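Long-range contact in protein angel homolog 2 (Homo sapiens, PDB 6RW0), which acts as a 2',3'-cyclic phosphatase of the CCR4 deadenylase family and probably binds mRNA 3'-untranslated regions: residues A[97-111]-A[136-148]. Sequence-based numbering, arbitrary orientation.
With MG (magnesium ion), chain B.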
ATOM      1  N   ASP A  97     -11.115 -14.338   4.302  1.00 19.13           N
ATOM      2  CA  ASP A  97     -10.250 -15.516   4.220  1.00 19.47           C
ATOM      3  C   ASP A  97      -9.249 -15.403   3.068  1.00 19.03           C
ATOM      4  O   ASP A  97      -9.029 -16.345   2.305  1.00 20.33           O
ATOM      5  CB  ASP A  97     -11.096 -16.792   4.116  1.00 22.48           C
ATOM      6  CG  ASP A  97     -10.280 -18.058   4.320  1.00 25.51           C
ATOM      7  OD1 ASP A  97      -9.406 -18.029   5.206  1.00 27.62           O
ATOM      8  OD2 ASP A  97     -10.542 -19.080   3.634  1.00 29.22           O
ATOM      9  N   ALA A  98      -8.604 -14.242   2.970  1.00 17.33           N
ATOM     10  CA  ALA A  98      -7.667 -14.016   1.876  1.00 16.93           C
ATOM     11  C   ALA A  98      -6.391 -14.834   2.060  1.00 16.38           C
ATOM     12  O   ALA A  98      -5.934 -15.074   3.178  1.00 18.11           O
ATOM     13  CB  ALA A  98      -7.290 -12.541   1.789  1.00 18.44           C
ATOM     14  N   ASP A  99      -5.778 -15.218   0.939  1.00 16.19           N
ATOM     15  CA  ASP A  99      -4.555 -16.013   1.010  1.00 15.97           C
ATOM     16  C   ASP A  99      -3.351 -15.194   1.461  1.00 16.35           C
ATOM     17  O   ASP A  99      -2.427 -15.744   2.081  1.00 17.08           O
ATOM     18  CB  ASP A  99      -4.257 -16.628  -0.352  1.00 17.64           C
ATOM     19  CG  ASP A  99      -5.318 -17.595  -0.788  1.00 19.23           C
ATOM     20  OD1 ASP A  99      -5.750 -18.420   0.043  1.00 21.81           O
ATOM     21  OD2 ASP A  99      -5.733 -17.533  -1.958  1.00 21.45           O
ATOM     22  N   VAL A 100      -3.322 -13.906   1.129  1.00 16.60           N
ATOM     23  CA  VAL A 100      -2.227 -13.003   1.461  1.00 15.35           C
ATOM     24  C   VAL A 100      -2.844 -11.755   2.065  1.00 15.23           C
ATOM     25  O   VAL A 100      -3.813 -11.217   1.511  1.00 16.56           O
ATOM     26  CB  VAL A 100      -1.411 -12.613   0.213  1.00 16.60           C
ATOM     27  CG1 VAL A 100      -0.295 -11.638   0.575  1.00 17.67           C
ATOM     28  CG2 VAL A 100      -0.824 -13.835  -0.462  1.00 18.45           C
ATOM     29  N   LEU A 101      -2.290 -11.296   3.191  1.00 15.08           N
ATOM     30  CA  LEU A 101      -2.701 -10.050   3.819  1.00 15.98           C
ATOM     31  C   LEU A 101      -1.539  -9.074   3.818  1.00 14.44           C
ATOM     32  O   LEU A 101      -0.434  -9.408   4.263  1.00 17.51           O
ATOM     33  CB  LEU A 101      -3.106 -10.232   5.279  1.00 18.19           C
ATOM     34  CG  LEU A 101      -4.079 -11.350   5.576  1.00 18.40           C
ATOM     35  CD1 LEU A 101      -4.212 -11.417   7.104  1.00 19.90           C
ATOM     36  CD2 LEU A 101      -5.401 -11.136   4.905  1.00 20.88           C
ATOM     37  N   CYS A 102      -1.788  -7.872   3.326  1.00 15.12           N
ATOM     38  CA  CYS A 102      -0.837  -6.771   3.383  1.00 14.95           C
ATOM     39  C   CYS A 102      -1.491  -5.721   4.261  1.00 14.20           C
ATOM     40  O   CYS A 102      -2.454  -5.074   3.839  1.00 16.01           O
ATOM     41  CB  CYS A 102      -0.545  -6.221   1.995  1.00 16.88           C
ATOM     42  SG  CYS A 102       0.535  -7.356   1.063  1.00 18.92           S
ATOM     43  N   LEU A 103      -0.995  -5.575   5.484  1.00 13.43           N
ATOM     44  CA  LEU A 103      -1.591  -4.678   6.458  1.00 13.53           C
ATOM     45  C   LEU A 103      -0.678  -3.490   6.711  1.00 14.66           C
ATOM     46  O   LEU A 103       0.551  -3.614   6.707  1.00 14.79           O
ATOM     47  CB  LEU A 103      -1.857  -5.421   7.771  1.00 15.27           C
ATOM     48  CG  LEU A 103      -2.650  -6.734   7.675  1.00 15.32           C
ATOM     49  CD1 LEU A 103      -2.763  -7.404   9.035  1.00 18.83           C
ATOM     50  CD2 LEU A 103      -4.019  -6.478   7.072  1.00 16.62           C
ATOM     51  N   GLN A 104      -1.291  -2.334   6.944  1.00 14.04           N
ATOM     52  CA  GLN A 104      -0.579  -1.146   7.376  1.00 12.94           C
ATOM     53  C   GLN A 104      -1.161  -0.645   8.692  1.00 12.54           C
ATOM     54  O   GLN A 104      -2.280  -0.991   9.074  1.00 14.08           O
ATOM     55  CB  GLN A 104      -0.601  -0.041   6.302  1.00 14.98           C
ATOM     56  CG  GLN A 104      -0.207  -0.527   4.892  1.00 14.51           C
ATOM     57  CD  GLN A 104      -1.366  -1.119   4.129  1.00 13.50           C
ATOM     58  OE1 GLN A 104      -2.513  -0.687   4.273  1.00 15.23           O
ATOM     59  NE2 GLN A 104      -1.083  -2.119   3.314  1.00 14.96           N
ATOM     60  N   GLU A 105      -0.376   0.194   9.373  1.00 13.63           N
ATOM     61  CA  GLU A 105      -0.730   0.750  10.684  1.00 14.16           C
ATOM     62  C   GLU A 105      -0.958  -0.344  11.723  1.00 14.11           C
ATOM     63  O   GLU A 105      -1.845  -0.251  12.573  1.00 15.45           O
ATOM     64  CB  GLU A 105      -1.876   1.753  10.605  1.00 15.23           C
ATOM     65  CG  GLU A 105      -1.419   2.994   9.880  1.00 15.74           C
ATOM     66  CD  GLU A 105      -2.255   4.218  10.154  1.00 19.37           C
ATOM     67  OE1 GLU A 105      -2.849   4.332  11.259  1.00 18.21           O
ATOM     68  OE2 GLU A 105      -2.304   5.082   9.248  1.00 20.79           O
ATOM     69  N   VAL A 106      -0.125  -1.379  11.649  1.00 14.15           N
ATOM     70  CA  VAL A 106      -0.119  -2.483  12.600  1.00 13.55           C
ATOM     71  C   VAL A 106       0.746  -2.057  13.779  1.00 13.91           C
ATOM     72  O   VAL A 106       1.967  -1.929  13.649  1.00 15.39           O
ATOM     73  CB  VAL A 106       0.414  -3.760  11.937  1.00 14.01           C
ATOM     74  CG1 VAL A 106       0.602  -4.886  12.957  1.00 16.15           C
ATOM     75  CG2 VAL A 106      -0.495  -4.145  10.769  1.00 15.17           C
ATOM     76  N   GLN A 107       0.108  -1.823  14.926  1.00 14.70           N
ATOM     77  CA  GLN A 107       0.793  -1.301  16.103  1.00 14.84           C
ATOM     78  C   GLN A 107       1.525  -2.424  16.831  1.00 14.47           C
ATOM     79  O   GLN A 107       0.967  -3.502  17.043  1.00 16.09           O
ATOM     80  CB  GLN A 107      -0.239  -0.637  17.013  1.00 15.69           C
ATOM     81  CG  GLN A 107       0.343   0.080  18.181  1.00 16.32           C
ATOM     82  CD  GLN A 107      -0.663   0.974  18.853  1.00 16.21           C
ATOM     83  OE1 GLN A 107      -1.261   1.834  18.211  1.00 17.88           O
ATOM     84  NE2 GLN A 107      -0.873   0.761  20.143  1.00 17.31           N
ATOM     85  N   GLU A 108       2.784  -2.169  17.202  1.00 14.84           N
ATOM     86  CA  GLU A 108       3.657  -3.248  17.661  1.00 16.96           C
ATOM     87  C   GLU A 108       3.096  -3.958  18.891  1.00 16.50           C
ATOM     88  O   GLU A 108       3.081  -5.196  18.943  1.00 17.18           O
ATOM     89  CB  GLU A 108       5.069  -2.722  17.943  1.00 18.10           C
ATOM     90  CG  GLU A 108       6.044  -3.839  18.369  1.00 22.75           C
ATOM     91  CD  GLU A 108       7.384  -3.333  18.900  1.00 32.04           C
ATOM     92  OE1 GLU A 108       7.421  -2.271  19.559  1.00 31.42           O
ATOM     93  OE2 GLU A 108       8.406  -4.007  18.643  1.00 39.60           O
ATOM     94  N   ASP A 109       2.668  -3.208  19.913  1.00 16.25           N
ATOM     95  CA  ASP A 109       2.225  -3.870  21.140  1.00 16.35           C
ATOM     96  C   ASP A 109       0.987  -4.720  20.881  1.00 15.98           C
ATOM     97  O   ASP A 109       0.925  -5.892  21.276  1.00 18.06           O
ATOM     98  CB  ASP A 109       2.073  -2.899  22.326  1.00 17.66           C
ATOM     99  CG  ASP A 109       1.115  -1.738  22.085  1.00 19.79           C
ATOM    100  OD1 ASP A 109       0.541  -1.582  20.995  1.00 18.90           O
ATOM    101  OD2 ASP A 109       0.932  -0.967  23.058  1.00 26.15           O
ATOM    102  N   HIS A 110       0.022  -4.168  20.156  1.00 17.08           N
ATOM    103  CA  HIS A 110      -1.170  -4.924  19.799  1.00 15.94           C
ATOM    104  C   HIS A 110      -0.844  -6.091  18.887  1.00 17.42           C
ATOM    105  O   HIS A 110      -1.501  -7.135  18.944  1.00 17.84           O
ATOM    106  CB  HIS A 110      -2.152  -3.996  19.113  1.00 15.84           C
ATOM    107  CG  HIS A 110      -2.666  -2.931  20.013  1.00 16.39           C
ATOM    108  ND1 HIS A 110      -3.246  -1.775  19.544  1.00 17.10           N
ATOM    109  CD2 HIS A 110      -2.703  -2.860  21.361  1.00 18.51           C
ATOM    110  CE1 HIS A 110      -3.620  -1.035  20.572  1.00 17.94           C
ATOM    111  NE2 HIS A 110      -3.312  -1.673  21.687  1.00 19.03           N
ATOM    112  N   TYR A 111       0.137  -5.925  18.010  1.00 15.60           N
ATOM    113  CA  TYR A 111       0.504  -7.017  17.119  1.00 14.55           C
ATOM    114  C   TYR A 111       0.991  -8.220  17.915  1.00 16.16           C
ATOM    115  O   TYR A 111       0.557  -9.355  17.681  1.00 16.45           O
ATOM    116  CB  TYR A 111       1.585  -6.520  16.167  1.00 15.92           C
ATOM    117  CG  TYR A 111       2.107  -7.537  15.187  1.00 15.16           C
ATOM    118  CD1 TYR A 111       1.315  -8.007  14.141  1.00 15.50           C
ATOM    119  CD2 TYR A 111       3.406  -7.991  15.279  1.00 16.37           C
ATOM    120  CE1 TYR A 111       1.818  -8.920  13.218  1.00 14.97           C
ATOM    121  CE2 TYR A 111       3.910  -8.905  14.376  1.00 15.52           C
ATOM    122  CZ  TYR A 111       3.108  -9.362  13.344  1.00 15.75           C
ATOM    123  OH  TYR A 111       3.625 -10.268  12.437  1.00 18.18           O
ATOM    124  N   PRO A 136       5.043   3.952  16.429  1.00 20.85           N
ATOM    125  CA  PRO A 136       4.505   2.759  17.093  1.00 23.91           C
ATOM    126  C   PRO A 136       4.053   1.623  16.188  1.00 19.27           C
ATOM    127  O   PRO A 136       3.652   0.575  16.710  1.00 17.70           O
ATOM    128  CB  PRO A 136       3.284   3.336  17.833  1.00 27.81           C
ATOM    129  CG  PRO A 136       2.761   4.402  16.882  1.00 29.37           C
ATOM    130  CD  PRO A 136       4.022   5.018  16.277  1.00 25.73           C
ATOM    131  N   ASP A 137       4.101   1.793  14.870  1.00 17.26           N
ATOM    132  CA  ASP A 137       3.332   0.962  13.965  1.00 14.53           C
ATOM    133  C   ASP A 137       4.170   0.603  12.752  1.00 15.01           C
ATOM    134  O   ASP A 137       5.241   1.172  12.513  1.00 16.08           O
ATOM    135  CB  ASP A 137       2.069   1.694  13.467  1.00 16.70           C
ATOM    136  CG  ASP A 137       2.402   2.924  12.616  1.00 22.04           C
ATOM    137  OD1 ASP A 137       3.085   3.824  13.130  1.00 23.07           O
ATOM    138  OD2 ASP A 137       2.015   3.004  11.428  1.00 23.53           O
ATOM    139  N   GLY A 138       3.653  -0.329  11.969  1.00 14.25           N
ATOM    140  CA  GLY A 138       4.345  -0.721  10.767  1.00 15.37           C
ATOM    141  C   GLY A 138       3.505  -1.552   9.829  1.00 14.21           C
ATOM    142  O   GLY A 138       2.276  -1.603   9.927  1.00 15.28           O
ATOM    143  N   CYS A 139       4.203  -2.191   8.905  1.00 13.29           N
ATOM    144  CA  CYS A 139       3.593  -3.014   7.877  1.00 15.01           C
ATOM    145  C   CYS A 139       3.740  -4.487   8.226  1.00 14.32           C
ATOM    146  O   CYS A 139       4.769  -4.925   8.761  1.00 16.39           O
ATOM    147  CB  CYS A 139       4.294  -2.816   6.534  1.00 16.94           C
ATOM    148  SG  CYS A 139       4.081  -1.225   5.772  1.00 21.81           S
ATOM    149  N   ALA A 140       2.739  -5.271   7.865  1.00 14.20           N
ATOM    150  CA  ALA A 140       2.830  -6.716   7.980  1.00 13.50           C
ATOM    151  C   ALA A 140       2.439  -7.344   6.652  1.00 13.54           C
ATOM    152  O   ALA A 140       1.559  -6.835   5.954  1.00 15.75           O
ATOM    153  CB  ALA A 140       1.951  -7.267   9.104  1.00 15.77           C
ATOM    154  N   ILE A 141       3.116  -8.427   6.291  1.00 14.31           N
ATOM    155  CA  ILE A 141       2.675  -9.296   5.205  1.00 13.57           C
ATOM    156  C   ILE A 141       2.476 -10.680   5.796  1.00 14.59           C
ATOM    157  O   ILE A 141       3.390 -11.232   6.417  1.00 15.07           O
ATOM    158  CB  ILE A 141       3.655  -9.340   4.021  1.00 14.89           C
ATOM    159  CG1 ILE A 141       3.840  -7.963   3.397  1.00 15.12           C
ATOM    160  CG2 ILE A 141       3.118 -10.299   2.950  1.00 15.01           C
ATOM    161  CD1 ILE A 141       4.952  -7.892   2.329  1.00 14.97           C
ATOM    162  N   CYS A 142       1.284 -11.229   5.610  1.00 13.61           N
ATOM    163  CA  CYS A 142       0.903 -12.515   6.164  1.00 14.75           C
ATOM    164  C   CYS A 142       0.394 -13.379   5.023  1.00 15.45           C
ATOM    165  O   CYS A 142      -0.180 -12.874   4.058  1.00 17.94           O
ATOM    166  CB  CYS A 142      -0.209 -12.333   7.198  1.00 16.75           C
ATOM    167  SG  CYS A 142       0.083 -11.000   8.405  1.00 19.22           S
ATOM    168  N   PHE A 143       0.601 -14.677   5.096  1.00 14.94           N
ATOM    169  CA  PHE A 143       0.157 -15.561   3.998  1.00 15.20           C
ATOM    170  C   PHE A 143      -0.241 -16.919   4.574  1.00 17.52           C
ATOM    171  O   PHE A 143       0.268 -17.298   5.587  1.00 16.16           O
ATOM    172  CB  PHE A 143       1.250 -15.669   2.933  1.00 15.97           C
ATOM    173  CG  PHE A 143       2.491 -16.338   3.439  1.00 16.98           C
ATOM    174  CD1 PHE A 143       3.557 -15.610   3.918  1.00 16.44           C
ATOM    175  CD2 PHE A 143       2.540 -17.710   3.506  1.00 18.53           C
ATOM    176  CE1 PHE A 143       4.671 -16.258   4.402  1.00 19.16           C
ATOM    177  CE2 PHE A 143       3.651 -18.353   3.993  1.00 19.05           C
ATOM    178  CZ  PHE A 143       4.711 -17.624   4.427  1.00 18.50           C
ATOM    179  N   LYS A 144      -1.209 -17.569   3.951  1.00 16.31           N
ATOM    180  CA  LYS A 144      -1.662 -18.888   4.439  1.00 16.50           C
ATOM    181  C   LYS A 144      -0.515 -19.867   4.224  1.00 18.21           C
ATOM    182  O   LYS A 144      -0.088 -19.998   3.110  1.00 18.06           O
ATOM    183  CB  LYS A 144      -2.909 -19.334   3.676  1.00 17.21           C
ATOM    184  CG  LYS A 144      -4.160 -18.547   4.011  1.00 19.07           C
ATOM    185  CD  LYS A 144      -4.576 -18.673   5.439  1.00 18.40           C
ATOM    186  CE  LYS A 144      -6.013 -18.264   5.670  1.00 21.13           C
ATOM    187  NZ  LYS A 144      -6.940 -19.231   5.052  1.00 24.29           N
ATOM    188  N   HIS A 145      -0.106 -20.620   5.238  1.00 18.01           N
ATOM    189  CA  HIS A 145       1.008 -21.586   5.047  1.00 22.70           C
ATOM    190  C   HIS A 145       0.562 -22.774   4.186  1.00 23.73           C
ATOM    191  O   HIS A 145       1.415 -23.387   3.633  1.00 23.97           O
ATOM    192  CB  HIS A 145       1.746 -21.900   6.347  1.00 34.27           C
ATOM    193  CG  HIS A 145       0.886 -22.114   7.515  1.00 39.39           C
ATOM    194  ND1 HIS A 145       0.058 -23.191   7.603  1.00 46.84           N
ATOM    195  CD2 HIS A 145       0.763 -21.423   8.659  1.00 42.24           C
ATOM    196  CE1 HIS A 145      -0.574 -23.145   8.751  1.00 49.07           C
ATOM    197  NE2 HIS A 145      -0.162 -22.067   9.406  1.00 47.46           N
ATOM    198  N   SER A 146      -0.732 -23.051   4.067  1.00 22.72           N
ATOM    199  CA  SER A 146      -1.292 -24.064   3.150  1.00 24.81           C
ATOM    200  C   SER A 146      -1.082 -23.655   1.687  1.00 23.24           C
ATOM    201  O   SER A 146      -1.115 -24.528   0.861  1.00 25.66           O
ATOM    202  CB  SER A 146      -2.745 -24.310   3.444  1.00 27.60           C
ATOM    203  OG  SER A 146      -3.558 -23.235   3.030  1.00 29.47           O
ATOM    204  N   LYS A 147      -0.977 -22.365   1.368  1.00 19.86           N
ATOM    205  CA  LYS A 147      -0.869 -21.880  -0.025  1.00 20.41           C
ATOM    206  C   LYS A 147       0.561 -21.547  -0.452  1.00 20.09           C
ATOM    207  O   LYS A 147       0.807 -21.605  -1.621  1.00 20.12           O
ATOM    208  CB  LYS A 147      -1.722 -20.623  -0.200  1.00 23.53           C
ATOM    209  CG  LYS A 147      -3.221 -20.847  -0.179  1.00 29.00           C
ATOM    210  CD  LYS A 147      -3.757 -21.536  -1.408  1.00 29.93           C
ATOM    211  CE  LYS A 147      -3.807 -20.674  -2.647  1.00 29.23           C
ATOM    212  NZ  LYS A 147      -4.541 -21.348  -3.746  1.00 29.13           N
ATOM    213  N   PHE A 148       1.461 -21.211   0.459  1.00 18.32           N
ATOM    214  CA  PHE A 148       2.824 -20.806   0.057  1.00 17.35           C
ATOM    215  C   PHE A 148       3.885 -21.198   1.078  1.00 17.79           C
ATOM    216  O   PHE A 148       3.580 -21.350   2.235  1.00 19.72           O
ATOM    217  CB  PHE A 148       2.984 -19.277   0.018  1.00 17.69           C
ATOM    218  CG  PHE A 148       2.009 -18.517  -0.834  1.00 17.03           C
ATOM    219  CD1 PHE A 148       2.273 -18.282  -2.158  1.00 18.47           C
ATOM    220  CD2 PHE A 148       0.846 -18.014  -0.297  1.00 19.22           C
ATOM    221  CE1 PHE A 148       1.381 -17.571  -2.924  1.00 20.26           C
ATOM    222  CE2 PHE A 148      -0.051 -17.317  -1.077  1.00 21.09           C
ATOM    223  CZ  PHE A 148       0.222 -17.089  -2.389  1.00 19.55           C
TER
HETATM  224 MG    MG B 601      -3.822   6.775   9.011  0.66 23.44          MG
HETATM  225  O   HOH W   1      -7.300 -18.525   2.274  1.00 24.70           O
HETATM  226  O   HOH W   2       1.963   1.835   8.869  1.00 17.77           O
HETATM  227  O   HOH W   3      -3.421   7.036  11.155  1.00 26.54           O
HETATM  228  O   HOH W   4       3.455  -0.144  19.728  1.00 25.60           O
HETATM  229  O   HOH W   5      -5.643   8.135   8.957  1.00 38.06           O
HETATM  230  O   HOH W   6      -2.676   9.026   8.602  0.94 51.73           O
HETATM  231  O   HOH W   7      -5.269   4.860   9.183  1.00 19.60           O
HETATM  232  O   HOH W   8      -4.313   7.124   6.830  0.94 45.58           O
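L101 and C142 face each other as a hydrogen-bonded pair in the antiparallel ladder that joins strands 100-107 and 137-144, neighbours in one of the two large sheets of this DNase I-like fold. L101 N reaches C142 O at 2.8 Å, and the pair L103–A140 repeats the pattern. Side chains alternate across the sheet. L101, L103, A140 and C142 lie on the face on which helix 108-121 packs, through L119 and Y111, and where the small A140 CB is met by V106 CG2 and Y111 CE1; V100, C102 and I141 turn to the other face, where C102 and I141 touch strand 189-195. The ladder then shifts by one residue in a G1 bulge: E105, with positive phi, and V106 both face G138, whose backbone is splayed wide open (-167/-164), a conformation that suits glycine. V106 N still bonds to G138 O at 3.0 Å.

The bulge turns the E105 side chain off the ladder and out to magnesium. CB and CG run beside the D137 carboxylate, with CG 3.8 Å from D137 OD2; the chain continues extended (chi2 -159°), OE1 accepts from S61 N and water 3, and OE2 binds the metal at 2.3 Å, the length of a glutamate bringing a charged oxygen to it. The other five ligands are waters. Water 2 links E105 N to D137 OD2, while R131 pairs with D137 OD1.

At the far end K144 suits the partly exposed end of its strand: its long chain, bent at chi2 and chi4, lays CG against D99 and brings NZ to the D97 carboxylate, the two side chains crossing at about a right angle. There NZ meets OD1 on the syn side, 2.7 Å away and 32° out of the carboxylate plane, and also donates to water 1, which bonds in turn to D97 O and D99 OD1.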